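Local coordinates for sortase (Actinomyces oris, PDB 2XWG), which is a class C sortase that probably joins pilin subunits covalently during fimbrial assembly, acting as a cysteine transpeptidase, at residues 205-210 against 224-229; 107-112 against 168-173; 190-195 against 219-224. All coordinates share one frame; numbering follows the deposited sequence.

Interaction 1: 205-210 against 224-229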
# COMPACT_ATOMS: atom_id res chain seq x y z
N ARG A 205 -3.74 9.19 13.10
CA ARG A 205 -2.47 8.53 12.79
C ARG A 205 -2.24 8.44 11.28
O ARG A 205 -3.18 8.30 10.49
CB ARG A 205 -2.41 7.14 13.43
CG ARG A 205 -2.10 7.14 14.93
CD ARG A 205 -2.09 5.71 15.51
NE ARG A 205 -0.78 5.05 15.50
CZ ARG A 205 -0.59 3.73 15.61
NH1 ARG A 205 -1.64 2.92 15.71
NH2 ARG A 205 0.63 3.21 15.60
N ASP A 206 -0.97 8.53 10.91
CA ASP A 206 -0.51 8.43 9.52
C ASP A 206 0.24 7.10 9.39
O ASP A 206 1.41 6.99 9.78
CB ASP A 206 0.43 9.62 9.23
CG ASP A 206 0.87 9.71 7.76
OD1 ASP A 206 0.85 8.67 7.05
OD2 ASP A 206 1.27 10.83 7.32
N LEU A 207 -0.43 6.07 8.88
CA LEU A 207 0.19 4.75 8.81
C LEU A 207 0.25 4.19 7.40
O LEU A 207 -0.65 4.41 6.61
CB LEU A 207 -0.62 3.76 9.64
CG LEU A 207 -1.06 4.08 11.05
CD1 LEU A 207 -1.99 2.98 11.52
CD2 LEU A 207 0.17 4.16 11.93
N VAL A 208 1.29 3.41 7.11
CA VAL A 208 1.29 2.58 5.90
C VAL A 208 1.61 1.13 6.24
O VAL A 208 2.59 0.86 6.93
CB VAL A 208 2.34 3.03 4.89
CG1 VAL A 208 2.51 1.96 3.84
CG2 VAL A 208 1.93 4.34 4.25
N THR A 209 0.81 0.20 5.74
CA THR A 209 1.10 -1.22 5.92
C THR A 209 1.52 -1.90 4.61
O THR A 209 0.81 -1.84 3.60
CB THR A 209 -0.11 -1.97 6.48
OG1 THR A 209 -0.49 -1.38 7.73
CG2 THR A 209 0.24 -3.43 6.72
N LEU A 210 2.68 -2.56 4.65
CA LEU A 210 3.13 -3.43 3.59
C LEU A 210 2.62 -4.85 3.85
O LEU A 210 2.95 -5.47 4.86
CB LEU A 210 4.65 -3.43 3.57
CG LEU A 210 5.28 -2.04 3.66
CD1 LEU A 210 6.79 -2.12 3.69
CD2 LEU A 210 4.85 -1.15 2.50
N LEU A 224 2.14 -8.62 7.85
CA LEU A 224 1.77 -7.21 7.84
C LEU A 224 2.83 -6.43 8.55
O LEU A 224 2.98 -6.58 9.75
CB LEU A 224 0.45 -6.94 8.58
CG LEU A 224 -0.86 -7.69 8.30
CD1 LEU A 224 -2.04 -6.76 8.49
CD2 LEU A 224 -0.95 -8.29 6.94
N VAL A 225 3.55 -5.60 7.82
CA VAL A 225 4.52 -4.70 8.39
C VAL A 225 3.93 -3.30 8.34
O VAL A 225 3.60 -2.80 7.27
CB VAL A 225 5.83 -4.74 7.59
CG1 VAL A 225 6.72 -3.53 7.93
CG2 VAL A 225 6.57 -6.05 7.82
N THR A 226 3.75 -2.68 9.50
CA THR A 226 3.13 -1.38 9.57
C THR A 226 4.19 -0.35 9.91
O THR A 226 5.01 -0.58 10.80
CB THR A 226 2.01 -1.33 10.63
OG1 THR A 226 1.01 -2.33 10.36
CG2 THR A 226 1.36 0.05 10.66
N GLY A 227 4.21 0.76 9.18
CA GLY A 227 5.11 1.85 9.51
C GLY A 227 4.30 3.08 9.88
O GLY A 227 3.16 3.23 9.43
N GLU A 228 4.88 3.95 10.70
CA GLU A 228 4.21 5.19 11.07
C GLU A 228 5.00 6.39 10.59
O GLU A 228 6.24 6.41 10.65
CB GLU A 228 3.98 5.27 12.58
CG GLU A 228 3.04 6.41 12.98
CD GLU A 228 2.29 6.13 14.28
OE1 GLU A 228 2.62 5.12 14.96
OE2 GLU A 228 1.36 6.90 14.62
N ARG A 229 4.29 7.40 10.09
CA ARG A 229 4.93 8.58 9.55
C ARG A 229 5.93 9.15 10.55
O ARG A 229 5.62 9.29 11.72
CB ARG A 229 3.86 9.62 9.20
CG ARG A 229 4.39 10.91 8.56
CD ARG A 229 4.92 10.66 7.15
NE ARG A 229 5.32 11.89 6.47
CZ ARG A 229 4.47 12.66 5.80
NH1 ARG A 229 3.19 12.32 5.75
NH2 ARG A 229 4.87 13.76 5.19
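Arg-205 and Glu-228 meet at one end of an antiparallel pair, the hairpin of strands 206-214 and 221-229 in the sortase beta sheet. The tight part is the middle. Gly-227 N gives a nearly straight bond of 2.8 Å to Val-208 O, and Leu-210 and Val-225 exchange two more. At the non-hydrogen-bonded pair Thr-209 and Thr-226, the facing hydroxyls hydrogen-bond to each other within the sheet, 3.2 Å apart (OG1 to OG1); Thr-209 OG1 is held also by His-145. Beta-branched threonines suit an extended chain. Gly-227, without a side chain on the face of Val-208, lets CZ of the Phe-172 ring lie against its CA.

The more open pair is Arg-205 with Glu-228. Bent at its third torsion (92°), Arg-205 reaches Glu-228 side-on, NE to OE2 at 3.0 Å and NH2 to OE1 at 2.8 Å, with both oxygens approached from above the carboxylate plane. Leu-207 CD2 lies over one guanidinium face. A second salt bridge joins Arg-229 NH1 to the buried Asp-206 OD2 at 2.9 Å, the two planes almost perpendicular. Gly-141 N also holds OD2 and Tyr-183 OH holds OD1, so Asp-206 is fixed in rotation and probably kept ionised.

Interaction 2: 107-112 against 168-173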
# COMPACT_ATOMS: atom_id res chain seq x y z
N ILE A 107 12.62 0.45 0.26
CA ILE A 107 12.86 -0.11 1.59
C ILE A 107 14.31 -0.50 1.53
O ILE A 107 14.64 -1.62 1.15
CB ILE A 107 12.01 -1.34 1.80
CG1 ILE A 107 10.58 -1.02 1.42
CG2 ILE A 107 12.06 -1.81 3.28
CD1 ILE A 107 9.77 -2.21 1.06
N PRO A 108 15.19 0.44 1.85
CA PRO A 108 16.59 0.30 1.50
C PRO A 108 17.16 -0.97 2.05
O PRO A 108 17.85 -1.68 1.32
CB PRO A 108 17.26 1.47 2.19
CG PRO A 108 16.18 2.41 2.47
CD PRO A 108 14.91 1.67 2.60
N SER A 109 16.85 -1.28 3.31
CA SER A 109 17.56 -2.35 4.02
C SER A 109 17.22 -3.73 3.52
O SER A 109 17.85 -4.70 3.95
CB SER A 109 17.32 -2.30 5.52
OG SER A 109 15.99 -2.70 5.84
N ILE A 110 16.22 -3.82 2.64
CA ILE A 110 15.95 -5.06 1.92
C ILE A 110 15.97 -4.89 0.40
O ILE A 110 15.51 -5.74 -0.36
CB ILE A 110 14.67 -5.75 2.40
CG1 ILE A 110 13.47 -4.82 2.37
CG2 ILE A 110 14.85 -6.23 3.85
CD1 ILE A 110 12.12 -5.60 2.25
N HIS A 111 16.54 -3.76 -0.05
CA HIS A 111 16.79 -3.56 -1.47
C HIS A 111 15.50 -3.63 -2.29
O HIS A 111 15.49 -4.14 -3.40
CB HIS A 111 17.82 -4.58 -1.94
CG HIS A 111 19.04 -4.62 -1.08
ND1 HIS A 111 20.05 -3.69 -1.16
CD2 HIS A 111 19.40 -5.46 -0.08
CE1 HIS A 111 20.98 -3.95 -0.26
NE2 HIS A 111 20.61 -5.03 0.41
N VAL A 112 14.41 -3.15 -1.72
CA VAL A 112 13.18 -3.02 -2.47
C VAL A 112 13.05 -1.60 -3.00
O VAL A 112 13.06 -0.65 -2.22
CB VAL A 112 11.96 -3.27 -1.62
CG1 VAL A 112 10.77 -2.61 -2.26
CG2 VAL A 112 11.74 -4.77 -1.44
N LYS A 168 11.24 -3.79 13.75
CA LYS A 168 10.82 -2.47 14.22
C LYS A 168 11.99 -1.47 14.15
O LYS A 168 13.14 -1.84 14.31
CB LYS A 168 10.20 -2.54 15.63
CG LYS A 168 8.90 -3.37 15.70
CD LYS A 168 8.34 -3.52 17.14
CE LYS A 168 7.48 -4.80 17.24
NZ LYS A 168 6.19 -4.63 18.00
N GLY A 169 11.68 -0.20 13.86
CA GLY A 169 12.73 0.79 13.67
C GLY A 169 13.34 0.82 12.27
O GLY A 169 14.09 1.75 11.92
N ASP A 170 13.06 -0.22 11.48
CA ASP A 170 13.43 -0.18 10.07
C ASP A 170 12.60 0.88 9.36
O ASP A 170 11.47 1.22 9.75
CB ASP A 170 13.30 -1.56 9.40
CG ASP A 170 14.56 -2.40 9.55
OD1 ASP A 170 15.65 -1.81 9.74
OD2 ASP A 170 14.48 -3.66 9.48
N VAL A 171 13.17 1.42 8.30
CA VAL A 171 12.64 2.61 7.68
C VAL A 171 12.26 2.31 6.24
O VAL A 171 12.93 1.52 5.59
CB VAL A 171 13.71 3.69 7.75
CG1 VAL A 171 13.87 4.38 6.43
CG2 VAL A 171 13.39 4.66 8.87
N PHE A 172 11.15 2.89 5.77
CA PHE A 172 10.85 2.97 4.33
C PHE A 172 10.31 4.32 3.92
O PHE A 172 9.86 5.10 4.76
CB PHE A 172 9.92 1.85 3.84
CG PHE A 172 8.58 1.80 4.51
CD1 PHE A 172 8.39 1.01 5.65
CD2 PHE A 172 7.51 2.47 3.98
CE1 PHE A 172 7.16 0.92 6.26
CE2 PHE A 172 6.26 2.40 4.58
CZ PHE A 172 6.09 1.63 5.73
N TYR A 173 10.36 4.59 2.61
CA TYR A 173 9.97 5.89 2.07
C TYR A 173 9.00 5.70 0.95
O TYR A 173 9.23 4.89 0.08
CB TYR A 173 11.18 6.59 1.49
CG TYR A 173 12.29 6.80 2.46
CD1 TYR A 173 12.36 7.95 3.22
CD2 TYR A 173 13.30 5.87 2.60
CE1 TYR A 173 13.40 8.17 4.11
CE2 TYR A 173 14.36 6.08 3.47
CZ TYR A 173 14.40 7.24 4.22
OH TYR A 173 15.43 7.46 5.10
O HOH W 1 14.96 -0.28 5.24
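A G1 beta bulge shapes the turn between strands 103-107 and 112-118, where His-111 and Val-112 both face Ile-107. The contact lies where strand 103-107 meets strand 171-176, Tyr-173 pairing by backbone with Val-106, and so closes the sheet of the sortase beta-barrel fold. Ile-107 O binds both Ile-110 N and Val-112 N, which arrive from opposite faces of its carbonyl plane and hold the turn in shape. His-111 takes the positive phi (59°) of the bulge.

Across the contact, Ile-107 and Phe-172 lie side by side and point the same way, with Ile-107 CG1 3.8 Å from Phe-172 CB. The Phe-172 ring, its CG set between the backbone N and carbonyl carbon (chi1 59°), runs on into the core toward Val-208 and Leu-210. Toward the surface, Pro-108 CD rests 3.6 Å from Val-171 O, and Pro-108 CG lies at the edge of the Tyr-173 ring, 4.2 Å from CE2. Proline's fixed phi fits the opening of the short 3-10 turn.

The polar join is made by a water, which accepts from Ser-109 N at 2.9 Å. It also hydrogen-bonds to Ser-109 OG, and it donates to Val-171 O at 2.7 Å. The carboxylate of Asp-170 stays 4.0 Å from Ser-109 OG at its CG atom and binds Lys-167 N instead. The inner half is thus apolar, while on the outer side one water bridges the turn to Val-171 O.

Interaction 3: 190-195 against 219-224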
# COMPACT_ATOMS: atom_id res chain seq x y z
N VAL A 190 1.85 -11.64 11.92
CA VAL A 190 1.37 -12.64 10.97
C VAL A 190 -0.09 -12.82 11.25
O VAL A 190 -0.54 -12.47 12.32
CB VAL A 190 2.15 -13.94 11.10
CG1 VAL A 190 1.49 -15.04 10.32
CG2 VAL A 190 3.57 -13.71 10.60
N VAL A 191 -0.86 -13.32 10.30
CA VAL A 191 -2.31 -13.19 10.42
C VAL A 191 -2.99 -14.05 9.38
O VAL A 191 -2.38 -14.44 8.40
CB VAL A 191 -2.72 -11.70 10.30
CG1 VAL A 191 -3.81 -11.48 9.25
CG2 VAL A 191 -3.11 -11.16 11.65
N LYS A 192 -4.24 -14.41 9.61
CA LYS A 192 -4.99 -15.20 8.65
C LYS A 192 -5.60 -14.27 7.62
O LYS A 192 -5.94 -13.13 7.94
CB LYS A 192 -6.12 -15.97 9.35
CG LYS A 192 -5.67 -17.18 10.15
CD LYS A 192 -6.87 -17.84 10.83
CE LYS A 192 -6.44 -18.93 11.81
NZ LYS A 192 -5.51 -18.38 12.86
N PRO A 193 -5.80 -14.77 6.39
CA PRO A 193 -6.33 -14.01 5.26
C PRO A 193 -7.60 -13.21 5.57
O PRO A 193 -7.80 -12.09 5.06
CB PRO A 193 -6.66 -15.10 4.24
CG PRO A 193 -5.68 -16.16 4.53
CD PRO A 193 -5.52 -16.16 6.02
N GLU A 194 -8.47 -13.78 6.39
CA GLU A 194 -9.74 -13.13 6.65
C GLU A 194 -9.63 -12.12 7.79
O GLU A 194 -10.50 -11.26 7.96
CB GLU A 194 -10.86 -14.17 6.87
CG GLU A 194 -10.61 -15.19 7.98
CD GLU A 194 -9.67 -16.34 7.58
OE1 GLU A 194 -9.53 -16.61 6.35
OE2 GLU A 194 -9.09 -16.98 8.50
N GLU A 195 -8.53 -12.22 8.54
CA GLU A 195 -8.26 -11.33 9.67
C GLU A 195 -7.76 -9.95 9.20
O GLU A 195 -6.55 -9.70 9.13
CB GLU A 195 -7.26 -11.97 10.63
CG GLU A 195 -7.81 -13.21 11.36
CD GLU A 195 -6.76 -13.93 12.19
OE1 GLU A 195 -5.75 -13.29 12.58
OE2 GLU A 195 -6.93 -15.15 12.46
N ASN A 219 1.71 -19.56 1.53
CA ASN A 219 0.65 -18.56 1.54
C ASN A 219 -0.57 -18.94 2.38
O ASN A 219 -1.70 -18.72 1.97
CB ASN A 219 0.16 -18.28 0.12
CG ASN A 219 1.21 -17.59 -0.75
OD1 ASN A 219 2.38 -17.49 -0.37
ND2 ASN A 219 0.79 -17.11 -1.93
N SER A 220 -0.36 -19.51 3.55
CA SER A 220 -1.48 -19.85 4.41
C SER A 220 -1.87 -18.63 5.22
O SER A 220 -2.99 -18.54 5.70
CB SER A 220 -1.09 -20.98 5.36
OG SER A 220 -0.23 -20.47 6.36
N HIS A 221 -0.93 -17.70 5.37
CA HIS A 221 -1.18 -16.47 6.13
C HIS A 221 -0.81 -15.17 5.38
O HIS A 221 -0.62 -15.18 4.17
CB HIS A 221 -0.46 -16.53 7.48
CG HIS A 221 -0.97 -17.60 8.39
ND1 HIS A 221 -0.55 -18.91 8.30
CD2 HIS A 221 -1.86 -17.56 9.41
CE1 HIS A 221 -1.15 -19.63 9.23
NE2 HIS A 221 -1.96 -18.84 9.91
N ARG A 222 -0.73 -14.06 6.11
CA ARG A 222 -0.30 -12.76 5.59
C ARG A 222 0.66 -12.11 6.54
O ARG A 222 0.41 -12.07 7.73
CB ARG A 222 -1.49 -11.82 5.46
CG ARG A 222 -2.58 -12.34 4.59
CD ARG A 222 -2.05 -12.78 3.26
NE ARG A 222 -3.16 -13.24 2.44
CZ ARG A 222 -3.26 -14.47 1.95
NH1 ARG A 222 -2.31 -15.37 2.20
NH2 ARG A 222 -4.31 -14.80 1.20
N LEU A 223 1.76 -11.56 6.03
CA LEU A 223 2.67 -10.81 6.88
C LEU A 223 2.39 -9.31 6.74
O LEU A 223 2.37 -8.79 5.63
CB LEU A 223 4.11 -11.16 6.52
CG LEU A 223 5.14 -10.16 7.02
CD1 LEU A 223 5.31 -10.36 8.51
CD2 LEU A 223 6.47 -10.37 6.30
N LEU A 224 2.14 -8.62 7.85
CA LEU A 224 1.77 -7.21 7.84
C LEU A 224 2.83 -6.43 8.55
O LEU A 224 2.98 -6.58 9.75
CB LEU A 224 0.45 -6.94 8.58
CG LEU A 224 -0.86 -7.69 8.30
CD1 LEU A 224 -2.04 -6.76 8.49
CD2 LEU A 224 -0.95 -8.29 6.94
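Arg-222 N donates to Val-191 O at 2.8 Å, the N-H...O angle being 147°. One residue along, Val-190 CA passes 3.4 Å from Arg-222 O in a CA-H...O contact. This end of strand 179-191 is only weakly bonded, and beyond it the chain leaves the sheet through a type I turn from Lys-192 to Glu-195, closed by Glu-195 N to Lys-192 O. Pro-193 occupies the second position of that turn, where its restricted phi is well suited.

Apolar contacts come next. Val-190 crosses His-221 at about a right angle, its CG1 3.8 Å from His-221 CB, while Val-190 CG2 reaches Leu-223 CD1. Lys-192 runs alongside His-221 in the same direction, its aliphatic CG 3.9 Å from CD2 of the ring; its NZ makes a long salt bridge with Glu-195 OE2. His-221 also belongs to a classic beta bulge, for it and Ser-220 together face Thr-214 on strand 206-214. The contact thus joins the end of strand 179-191 to the start of strand 221-229, beside Cys-213, the predicted acyl-thioester nucleophile.

The remaining interactions gather round the Arg-222 guanidinium. Bent at its second torsion (-51°), the chain carries the group back so that Pro-193 CG lies over one face, 3.8 Å from NH2. NH1 donates to His-221 O at 2.6 Å from above the carbonyl plane. NE forms a salt bridge with Asp-76 of the Asp-Pro-Trp lid motif of class C sortases, whose Trp-78 also touches Arg-222; the bond probably helps hold the lid over the active site. Arginine suits this place because it can serve His-221 O and Asp-76 together while lying about 4 Å, side chain to side chain, from Cys-213, consistent with the active-site arginine of sortases.

In the fold
From the N terminus, the turn 107-112 comes first; interaction 2 closes a long loop of 55 intervening residues when 168-173 returns, bringing the end of strand 103-107 and the turn after it against strand 171-176, where the sheet closes. Both later contacts follow interaction 2 in series, and the two cross each other; none nests. Segment 190-195 opens interaction 3 (23 residues between), 205-210 opens interaction 1 (13 between), and strand 221-229 completes both, with Leu-224 shared. That strand therefore lies between strands 206-214 and 179-191. Interactions 1 and 2 touch through Phe-172 and Leu-210 in the core, whereas interactions 2 and 3 stay about 8 Å apart at their nearest atoms.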